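Putative periplasmic protein (Bacteroides eggerthii, PDB 4HBR) is of unknown function but is probably a periplasmic protein, built on a single antiparallel sheet flanked by short helices. Local coordinates at residues W24-K28 and A29-A33; W59-L62 and D63-P66. One frame throughout, in Å; residues are numbered along the deposited sequence.

Interaction 1: residues W24-K28 and A29-A33; sequences WSQDK and AYYVA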
ATOM      1  N   TRP A  24      -6.748 -10.053  10.891  1.00 58.77           N
ATOM      2  CA  TRP A  24      -5.983 -10.958  10.053  1.00 58.20           C
ATOM      3  C   TRP A  24      -6.830 -11.516   8.932  1.00 62.63           C
ATOM      4  O   TRP A  24      -7.999 -11.857   9.137  1.00 64.21           O
ATOM      5  CB  TRP A  24      -5.392 -12.105  10.867  1.00 58.69           C
ATOM      6  CG  TRP A  24      -4.335 -11.694  11.845  1.00 59.12           C
ATOM      7  CD1 TRP A  24      -4.500 -11.465  13.179  1.00 63.47           C
ATOM      8  CD2 TRP A  24      -2.937 -11.524  11.579  1.00 57.25           C
ATOM      9  NE1 TRP A  24      -3.294 -11.155  13.760  1.00 61.89           N
ATOM     10  CE2 TRP A  24      -2.313 -11.191  12.805  1.00 61.32           C
ATOM     11  CE3 TRP A  24      -2.139 -11.636  10.420  1.00 56.77           C
ATOM     12  CZ2 TRP A  24      -0.934 -10.949  12.906  1.00 59.42           C
ATOM     13  CZ3 TRP A  24      -0.770 -11.419  10.527  1.00 56.89           C
ATOM     14  CH2 TRP A  24      -0.183 -11.068  11.756  1.00 57.93           C
ATOM     15  N   SER A  25      -6.221 -11.601   7.739  1.00 56.90           N
ATOM     16  CA  SER A  25      -6.833 -12.136   6.524  1.00 56.57           C
ATOM     17  C   SER A  25      -5.773 -12.817   5.666  1.00 60.35           C
ATOM     18  O   SER A  25      -4.584 -12.716   5.959  1.00 58.65           O
ATOM     19  CB  SER A  25      -7.536 -11.032   5.736  1.00 57.26           C
ATOM     20  OG  SER A  25      -6.622 -10.095   5.189  1.00 62.65           O
ATOM     21  N   GLN A  26      -6.198 -13.532   4.626  1.00 58.22           N
ATOM     22  CA  GLN A  26      -5.275 -14.194   3.720  1.00 57.73           C
ATOM     23  C   GLN A  26      -5.306 -13.521   2.359  1.00 60.19           C
ATOM     24  O   GLN A  26      -6.355 -13.065   1.908  1.00 61.65           O
ATOM     25  CB  GLN A  26      -5.575 -15.697   3.607  1.00 61.29           C
ATOM     26  CG  GLN A  26      -4.954 -16.507   4.741  1.00 76.40           C
ATOM     27  CD  GLN A  26      -4.865 -17.972   4.415  1.00 97.71           C
ATOM     28  OE1 GLN A  26      -4.155 -18.385   3.488  1.00 93.49           O
ATOM     29  NE2 GLN A  26      -5.557 -18.789   5.204  1.00 86.29           N
ATOM     30  N   ASP A  27      -4.145 -13.420   1.727  1.00 53.42           N
ATOM     31  CA  ASP A  27      -3.985 -12.851   0.388  1.00 50.84           C
ATOM     32  C   ASP A  27      -3.017 -13.767  -0.328  1.00 55.03           C
ATOM     33  O   ASP A  27      -1.812 -13.702  -0.078  1.00 54.47           O
ATOM     34  CB  ASP A  27      -3.500 -11.376   0.443  1.00 49.57           C
ATOM     35  CG  ASP A  27      -3.310 -10.673  -0.899  1.00 53.04           C
ATOM     36  OD1 ASP A  27      -3.811 -11.192  -1.928  1.00 55.87           O
ATOM     37  OD2 ASP A  27      -2.687  -9.601  -0.919  1.00 53.31           O
ATOM     38  N   LYS A  28      -3.560 -14.682  -1.152  1.00 54.17           N
ATOM     39  CA  LYS A  28      -2.831 -15.726  -1.893  1.00 54.36           C
ATOM     40  C   LYS A  28      -2.158 -16.636  -0.826  1.00 58.33           C
ATOM     41  O   LYS A  28      -2.877 -17.121   0.049  1.00 59.55           O
ATOM     42  CB  LYS A  28      -1.844 -15.139  -2.939  1.00 55.43           C
ATOM     43  CG  LYS A  28      -2.433 -14.063  -3.849  1.00 66.64           C
ATOM     44  CD  LYS A  28      -2.626 -14.547  -5.254  1.00 77.75           C
ATOM     45  CE  LYS A  28      -3.233 -13.466  -6.122  1.00 95.07           C
ATOM     46  NZ  LYS A  28      -4.662 -13.176  -5.781  1.00103.54           N
ATOM     47  N   ALA A  29      -0.824 -16.840  -0.830  1.00 54.47           N
ATOM     48  CA  ALA A  29      -0.229 -17.673   0.237  1.00 56.35           C
ATOM     49  C   ALA A  29       0.268 -16.818   1.433  1.00 57.43           C
ATOM     50  O   ALA A  29       0.978 -17.315   2.312  1.00 57.76           O
ATOM     51  CB  ALA A  29       0.903 -18.516  -0.312  1.00 58.06           C
ATOM     52  N   TYR A  30      -0.146 -15.551   1.491  1.00 50.85           N
ATOM     53  CA  TYR A  30       0.271 -14.679   2.588  1.00 49.82           C
ATOM     54  C   TYR A  30      -0.815 -14.422   3.617  1.00 53.08           C
ATOM     55  O   TYR A  30      -1.993 -14.386   3.274  1.00 52.76           O
ATOM     56  CB  TYR A  30       0.768 -13.324   2.040  1.00 47.89           C
ATOM     57  CG  TYR A  30       1.853 -13.482   0.996  1.00 47.99           C
ATOM     58  CD1 TYR A  30       3.168 -13.744   1.366  1.00 49.68           C
ATOM     59  CD2 TYR A  30       1.555 -13.437  -0.368  1.00 47.36           C
ATOM     60  CE1 TYR A  30       4.160 -13.950   0.409  1.00 49.12           C
ATOM     61  CE2 TYR A  30       2.547 -13.618  -1.336  1.00 47.40           C
ATOM     62  CZ  TYR A  30       3.851 -13.860  -0.941  1.00 54.55           C
ATOM     63  OH  TYR A  30       4.847 -14.006  -1.875  1.00 55.53           O
ATOM     64  N   TYR A  31      -0.391 -14.202   4.875  1.00 50.27           N
ATOM     65  CA  TYR A  31      -1.223 -13.742   5.999  1.00 50.78           C
ATOM     66  C   TYR A  31      -1.052 -12.236   6.071  1.00 50.78           C
ATOM     67  O   TYR A  31       0.076 -11.765   5.985  1.00 49.09           O
ATOM     68  CB  TYR A  31      -0.851 -14.423   7.333  1.00 53.01           C
ATOM     69  CG  TYR A  31      -1.175 -15.900   7.351  1.00 57.67           C
ATOM     70  CD1 TYR A  31      -2.472 -16.347   7.594  1.00 61.72           C
ATOM     71  CD2 TYR A  31      -0.191 -16.852   7.108  1.00 59.23           C
ATOM     72  CE1 TYR A  31      -2.780 -17.708   7.602  1.00 65.99           C
ATOM     73  CE2 TYR A  31      -0.486 -18.215   7.109  1.00 62.91           C
ATOM     74  CZ  TYR A  31      -1.783 -18.641   7.362  1.00 73.79           C
ATOM     75  OH  TYR A  31      -2.079 -19.984   7.380  1.00 76.85           O
ATOM     76  N   VAL A  32      -2.155 -11.477   6.158  1.00 46.09           N
ATOM     77  CA  VAL A  32      -2.096 -10.015   6.185  1.00 43.88           C
ATOM     78  C   VAL A  32      -2.663  -9.464   7.492  1.00 50.95           C
ATOM     79  O   VAL A  32      -3.813  -9.740   7.853  1.00 52.77           O
ATOM     80  CB  VAL A  32      -2.797  -9.354   4.974  1.00 46.20           C
ATOM     81  CG1 VAL A  32      -2.483  -7.860   4.902  1.00 43.74           C
ATOM     82  CG2 VAL A  32      -2.434 -10.051   3.667  1.00 45.25           C
ATOM     83  N   ALA A  33      -1.834  -8.667   8.191  1.00 47.21           N
ATOM     84  CA  ALA A  33      -2.214  -7.972   9.405  1.00 47.72           C
ATOM     85  C   ALA A  33      -2.653  -6.581   9.025  1.00 51.64           C
ATOM     86  O   ALA A  33      -1.937  -5.896   8.310  1.00 50.14           O
ATOM     87  CB  ALA A  33      -1.054  -7.924  10.377  1.00 48.43           C
TER
HETATM   88  O   HOH W   1      -6.071  -8.213   7.096  1.00 55.55           O
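Val32 O is gripped by two donors: Ser25 N, lying in the carbonyl plane at 3.0 Å from Val32 O, and a water that gives it a second hydrogen bond. The same water lies 2.7 Å from Ser25 OG, and the hydroxyl reaches it because chi1 of 68° sets OG between the backbone N and the carbonyl carbon. In return, Val32 N donates an almost straight bond to Ser25 O at 2.7 Å, completing a hydrogen-bonded antiparallel pair. Asp27 and Tyr30 form the second such pair, closed by a type II' turn through Lys28 and Ala29; Lys28 takes the positive phi (62°) of that turn. Here Asp27 N meets Tyr30 O at 2.8 Å, whereas Tyr30 N approaches Asp27 O from above the carbonyl plane.

Trp24, Gln26, Tyr31 and Ala33 share one face of the hairpin, Ser25, Asp27, Tyr30 and Val32 the other. On the first, Ala33 CB sits over the six-membered ring of Trp24, 3.6 Å from its centroid and toward the rim, a CH-pi contact; Leu12 of helix 6-15 touches both residues. Further along that face, Gln26 and Tyr31 run side by side in the same direction, with Gln26 CG 3.8 Å from Tyr31 CD1 and the amide turned 40° from the ring. On the other face, Val32 CG2 packs at 3.6 Å against Asp27 CB. Asp27 is buried, and its OD2 accepts hydrogen bonds from Ala136 N and Trp45 NE1.

The outcome is a tight beta hairpin in which two reciprocal backbone pairs fix the register, while the carboxylate of a buried aspartate, its charge probably eased by two N-H donors, ties the hairpin to the C-terminal helix and the neighbouring strand.

Interaction 2: residues W59-L62 and D63-P66; sequences WETL and DEVP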
ATOM      1  N   TRP A  59      -0.979   6.754   3.614  1.00 41.88           N
ATOM      2  CA  TRP A  59      -0.701   8.162   3.863  1.00 41.49           C
ATOM      3  C   TRP A  59      -1.929   8.994   3.503  1.00 47.37           C
ATOM      4  O   TRP A  59      -2.142  10.040   4.104  1.00 49.28           O
ATOM      5  CB  TRP A  59       0.491   8.579   2.991  1.00 38.91           C
ATOM      6  CG  TRP A  59       1.850   8.247   3.530  1.00 38.39           C
ATOM      7  CD1 TRP A  59       2.199   8.092   4.845  1.00 41.25           C
ATOM      8  CD2 TRP A  59       3.087   8.279   2.787  1.00 37.03           C
ATOM      9  NE1 TRP A  59       3.568   7.952   4.958  1.00 39.48           N
ATOM     10  CE2 TRP A  59       4.139   8.070   3.714  1.00 39.55           C
ATOM     11  CE3 TRP A  59       3.402   8.415   1.416  1.00 37.33           C
ATOM     12  CZ2 TRP A  59       5.478   8.014   3.327  1.00 37.93           C
ATOM     13  CZ3 TRP A  59       4.731   8.348   1.025  1.00 38.40           C
ATOM     14  CH2 TRP A  59       5.757   8.179   1.975  1.00 39.05           C
ATOM     15  N   GLU A  60      -2.719   8.527   2.488  1.00 43.69           N
ATOM     16  CA  GLU A  60      -3.981   9.072   1.969  1.00 45.03           C
ATOM     17  C   GLU A  60      -3.841  10.378   1.169  1.00 48.42           C
ATOM     18  O   GLU A  60      -4.556  10.546   0.177  1.00 48.48           O
ATOM     19  CB  GLU A  60      -5.007   9.285   3.107  1.00 48.16           C
ATOM     20  CG  GLU A  60      -5.505   7.975   3.700  1.00 63.40           C
ATOM     21  CD  GLU A  60      -6.497   8.050   4.845  1.00 89.59           C
ATOM     22  OE1 GLU A  60      -6.840   9.170   5.291  1.00 86.30           O
ATOM     23  OE2 GLU A  60      -6.924   6.967   5.305  1.00 88.71           O
ATOM     24  N   THR A  61      -2.970  11.298   1.603  1.00 43.34           N
ATOM     25  CA  THR A  61      -2.787  12.606   0.974  1.00 43.07           C
ATOM     26  C   THR A  61      -1.372  12.768   0.400  1.00 45.24           C
ATOM     27  O   THR A  61      -0.428  12.167   0.901  1.00 43.69           O
ATOM     28  CB  THR A  61      -3.129  13.717   1.995  1.00 50.04           C
ATOM     29  OG1 THR A  61      -2.388  13.510   3.209  1.00 53.30           O
ATOM     30  CG2 THR A  61      -4.631  13.768   2.312  1.00 40.63           C
ATOM     31  N   LEU A  62      -1.231  13.604  -0.635  1.00 42.92           N
ATOM     32  CA  LEU A  62       0.034  13.886  -1.318  1.00 42.09           C
ATOM     33  C   LEU A  62       1.022  14.697  -0.495  1.00 47.10           C
ATOM     34  O   LEU A  62       2.194  14.793  -0.874  1.00 48.22           O
ATOM     35  CB  LEU A  62      -0.222  14.619  -2.645  1.00 42.83           C
ATOM     36  CG  LEU A  62      -0.975  13.848  -3.732  1.00 46.38           C
ATOM     37  CD1 LEU A  62      -1.381  14.784  -4.841  1.00 48.03           C
ATOM     38  CD2 LEU A  62      -0.156  12.729  -4.270  1.00 44.76           C
ATOM     39  N   ASP A  63       0.586  15.286   0.613  1.00 45.23           N
ATOM     40  CA  ASP A  63       1.496  16.063   1.466  1.00 45.20           C
ATOM     41  C   ASP A  63       2.487  15.138   2.238  1.00 45.91           C
ATOM     42  O   ASP A  63       3.399  15.633   2.892  1.00 45.88           O
ATOM     43  CB  ASP A  63       0.733  17.014   2.423  1.00 49.29           C
ATOM     44  CG  ASP A  63      -0.258  16.417   3.409  1.00 65.24           C
ATOM     45  OD1 ASP A  63      -0.320  15.179   3.510  1.00 65.32           O
ATOM     46  OD2 ASP A  63      -0.962  17.205   4.107  1.00 75.65           O
ATOM     47  N   GLU A  64       2.339  13.811   2.123  1.00 40.62           N
ATOM     48  CA  GLU A  64       3.248  12.870   2.762  1.00 39.06           C
ATOM     49  C   GLU A  64       4.337  12.331   1.822  1.00 39.66           C
ATOM     50  O   GLU A  64       5.359  11.838   2.298  1.00 38.57           O
ATOM     51  CB  GLU A  64       2.461  11.698   3.328  1.00 40.32           C
ATOM     52  CG  GLU A  64       1.496  12.079   4.439  1.00 48.01           C
ATOM     53  CD  GLU A  64       2.051  12.403   5.809  1.00 62.52           C
ATOM     54  OE1 GLU A  64       3.229  12.069   6.081  1.00 49.42           O
ATOM     55  OE2 GLU A  64       1.304  13.021   6.605  1.00 63.65           O
ATOM     56  N   VAL A  65       4.152  12.458   0.509  1.00 35.98           N
ATOM     57  CA  VAL A  65       5.032  11.843  -0.481  1.00 34.43           C
ATOM     58  C   VAL A  65       6.355  12.601  -0.657  1.00 38.88           C
ATOM     59  O   VAL A  65       6.410  13.832  -0.435  1.00 40.75           O
ATOM     60  CB  VAL A  65       4.307  11.647  -1.853  1.00 38.55           C
ATOM     61  CG1 VAL A  65       2.956  10.976  -1.673  1.00 37.87           C
ATOM     62  CG2 VAL A  65       4.163  12.948  -2.652  1.00 39.65           C
ATOM     63  N   PRO A  66       7.421  11.883  -1.113  1.00 31.86           N
ATOM     64  CA  PRO A  66       8.672  12.586  -1.484  1.00 30.68           C
ATOM     65  C   PRO A  66       8.395  13.689  -2.518  1.00 35.98           C
ATOM     66  O   PRO A  66       7.528  13.503  -3.360  1.00 36.64           O
ATOM     67  CB  PRO A  66       9.534  11.478  -2.098  1.00 30.46           C
ATOM     68  CG  PRO A  66       8.963  10.187  -1.609  1.00 34.49           C
ATOM     69  CD  PRO A  66       7.504  10.428  -1.395  1.00 31.51           C
TER
HETATM   70  O   HOH W   2       4.936  16.126  -0.660  1.00 45.12           O
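The connection between strand 52-58 and helix 67-75 folds back on itself here, bringing Glu64 over the indole of Trp59 just before Pro66 takes the N-cap position of the helix. Glu64 CB stands over one face of the five-membered ring, 3.7 Å from its centroid and 21° off the ring normal, a CH-pi contact made by the aliphatic root of an acidic side chain. Trp59 CG lies beside its own backbone N (chi1 -82°), which carries the indole beneath the returning chain. Farther along the ring, CE3 of Trp59 comes within 4.0 Å of CG1 of Val65. Trp88 stacks on the same indole and Phe40 meets it edge-to-face.

At the bend, Thr61 OG1 donates to Asp63 OD1 at 2.7 Å, coming from above the carboxylate plane. Two weak backbone bonds follow: Glu64 N reaches Thr61 O at 3.4 Å, and Val65 N reaches Leu62 O at 3.3 Å. A water then donates to both Leu62 O and Val65 O, spanning the end of the bend. Leu62 and Val65 also touch Phe70 of the helix.

With its backbone bonds long, the bend probably owes its shape as much to the short hydroxyl-carboxylate bond and the indole contact as to main-chain pairing.

Overall arrangement
Interaction 1 and interaction 2 illustrate two ways in which neighbouring residues shape a change of chain direction: the 24-33 hairpin does it with paired strands, the 59-66 connection with side chains and weak backbone bonds. They lie on opposite sides of the chain's centre, their own centres 26 Å apart and their nearest atoms about 14 Å apart, and do not touch. Between them in sequence run strands 40-46 and 52-58 of the same antiparallel sheet. Strand 40-46 lies beside both, its two ends serving different contacts. Each contact also couples the sheet to helices, 6-15 and 136-139 at interaction 1 and 67-75 at interaction 2.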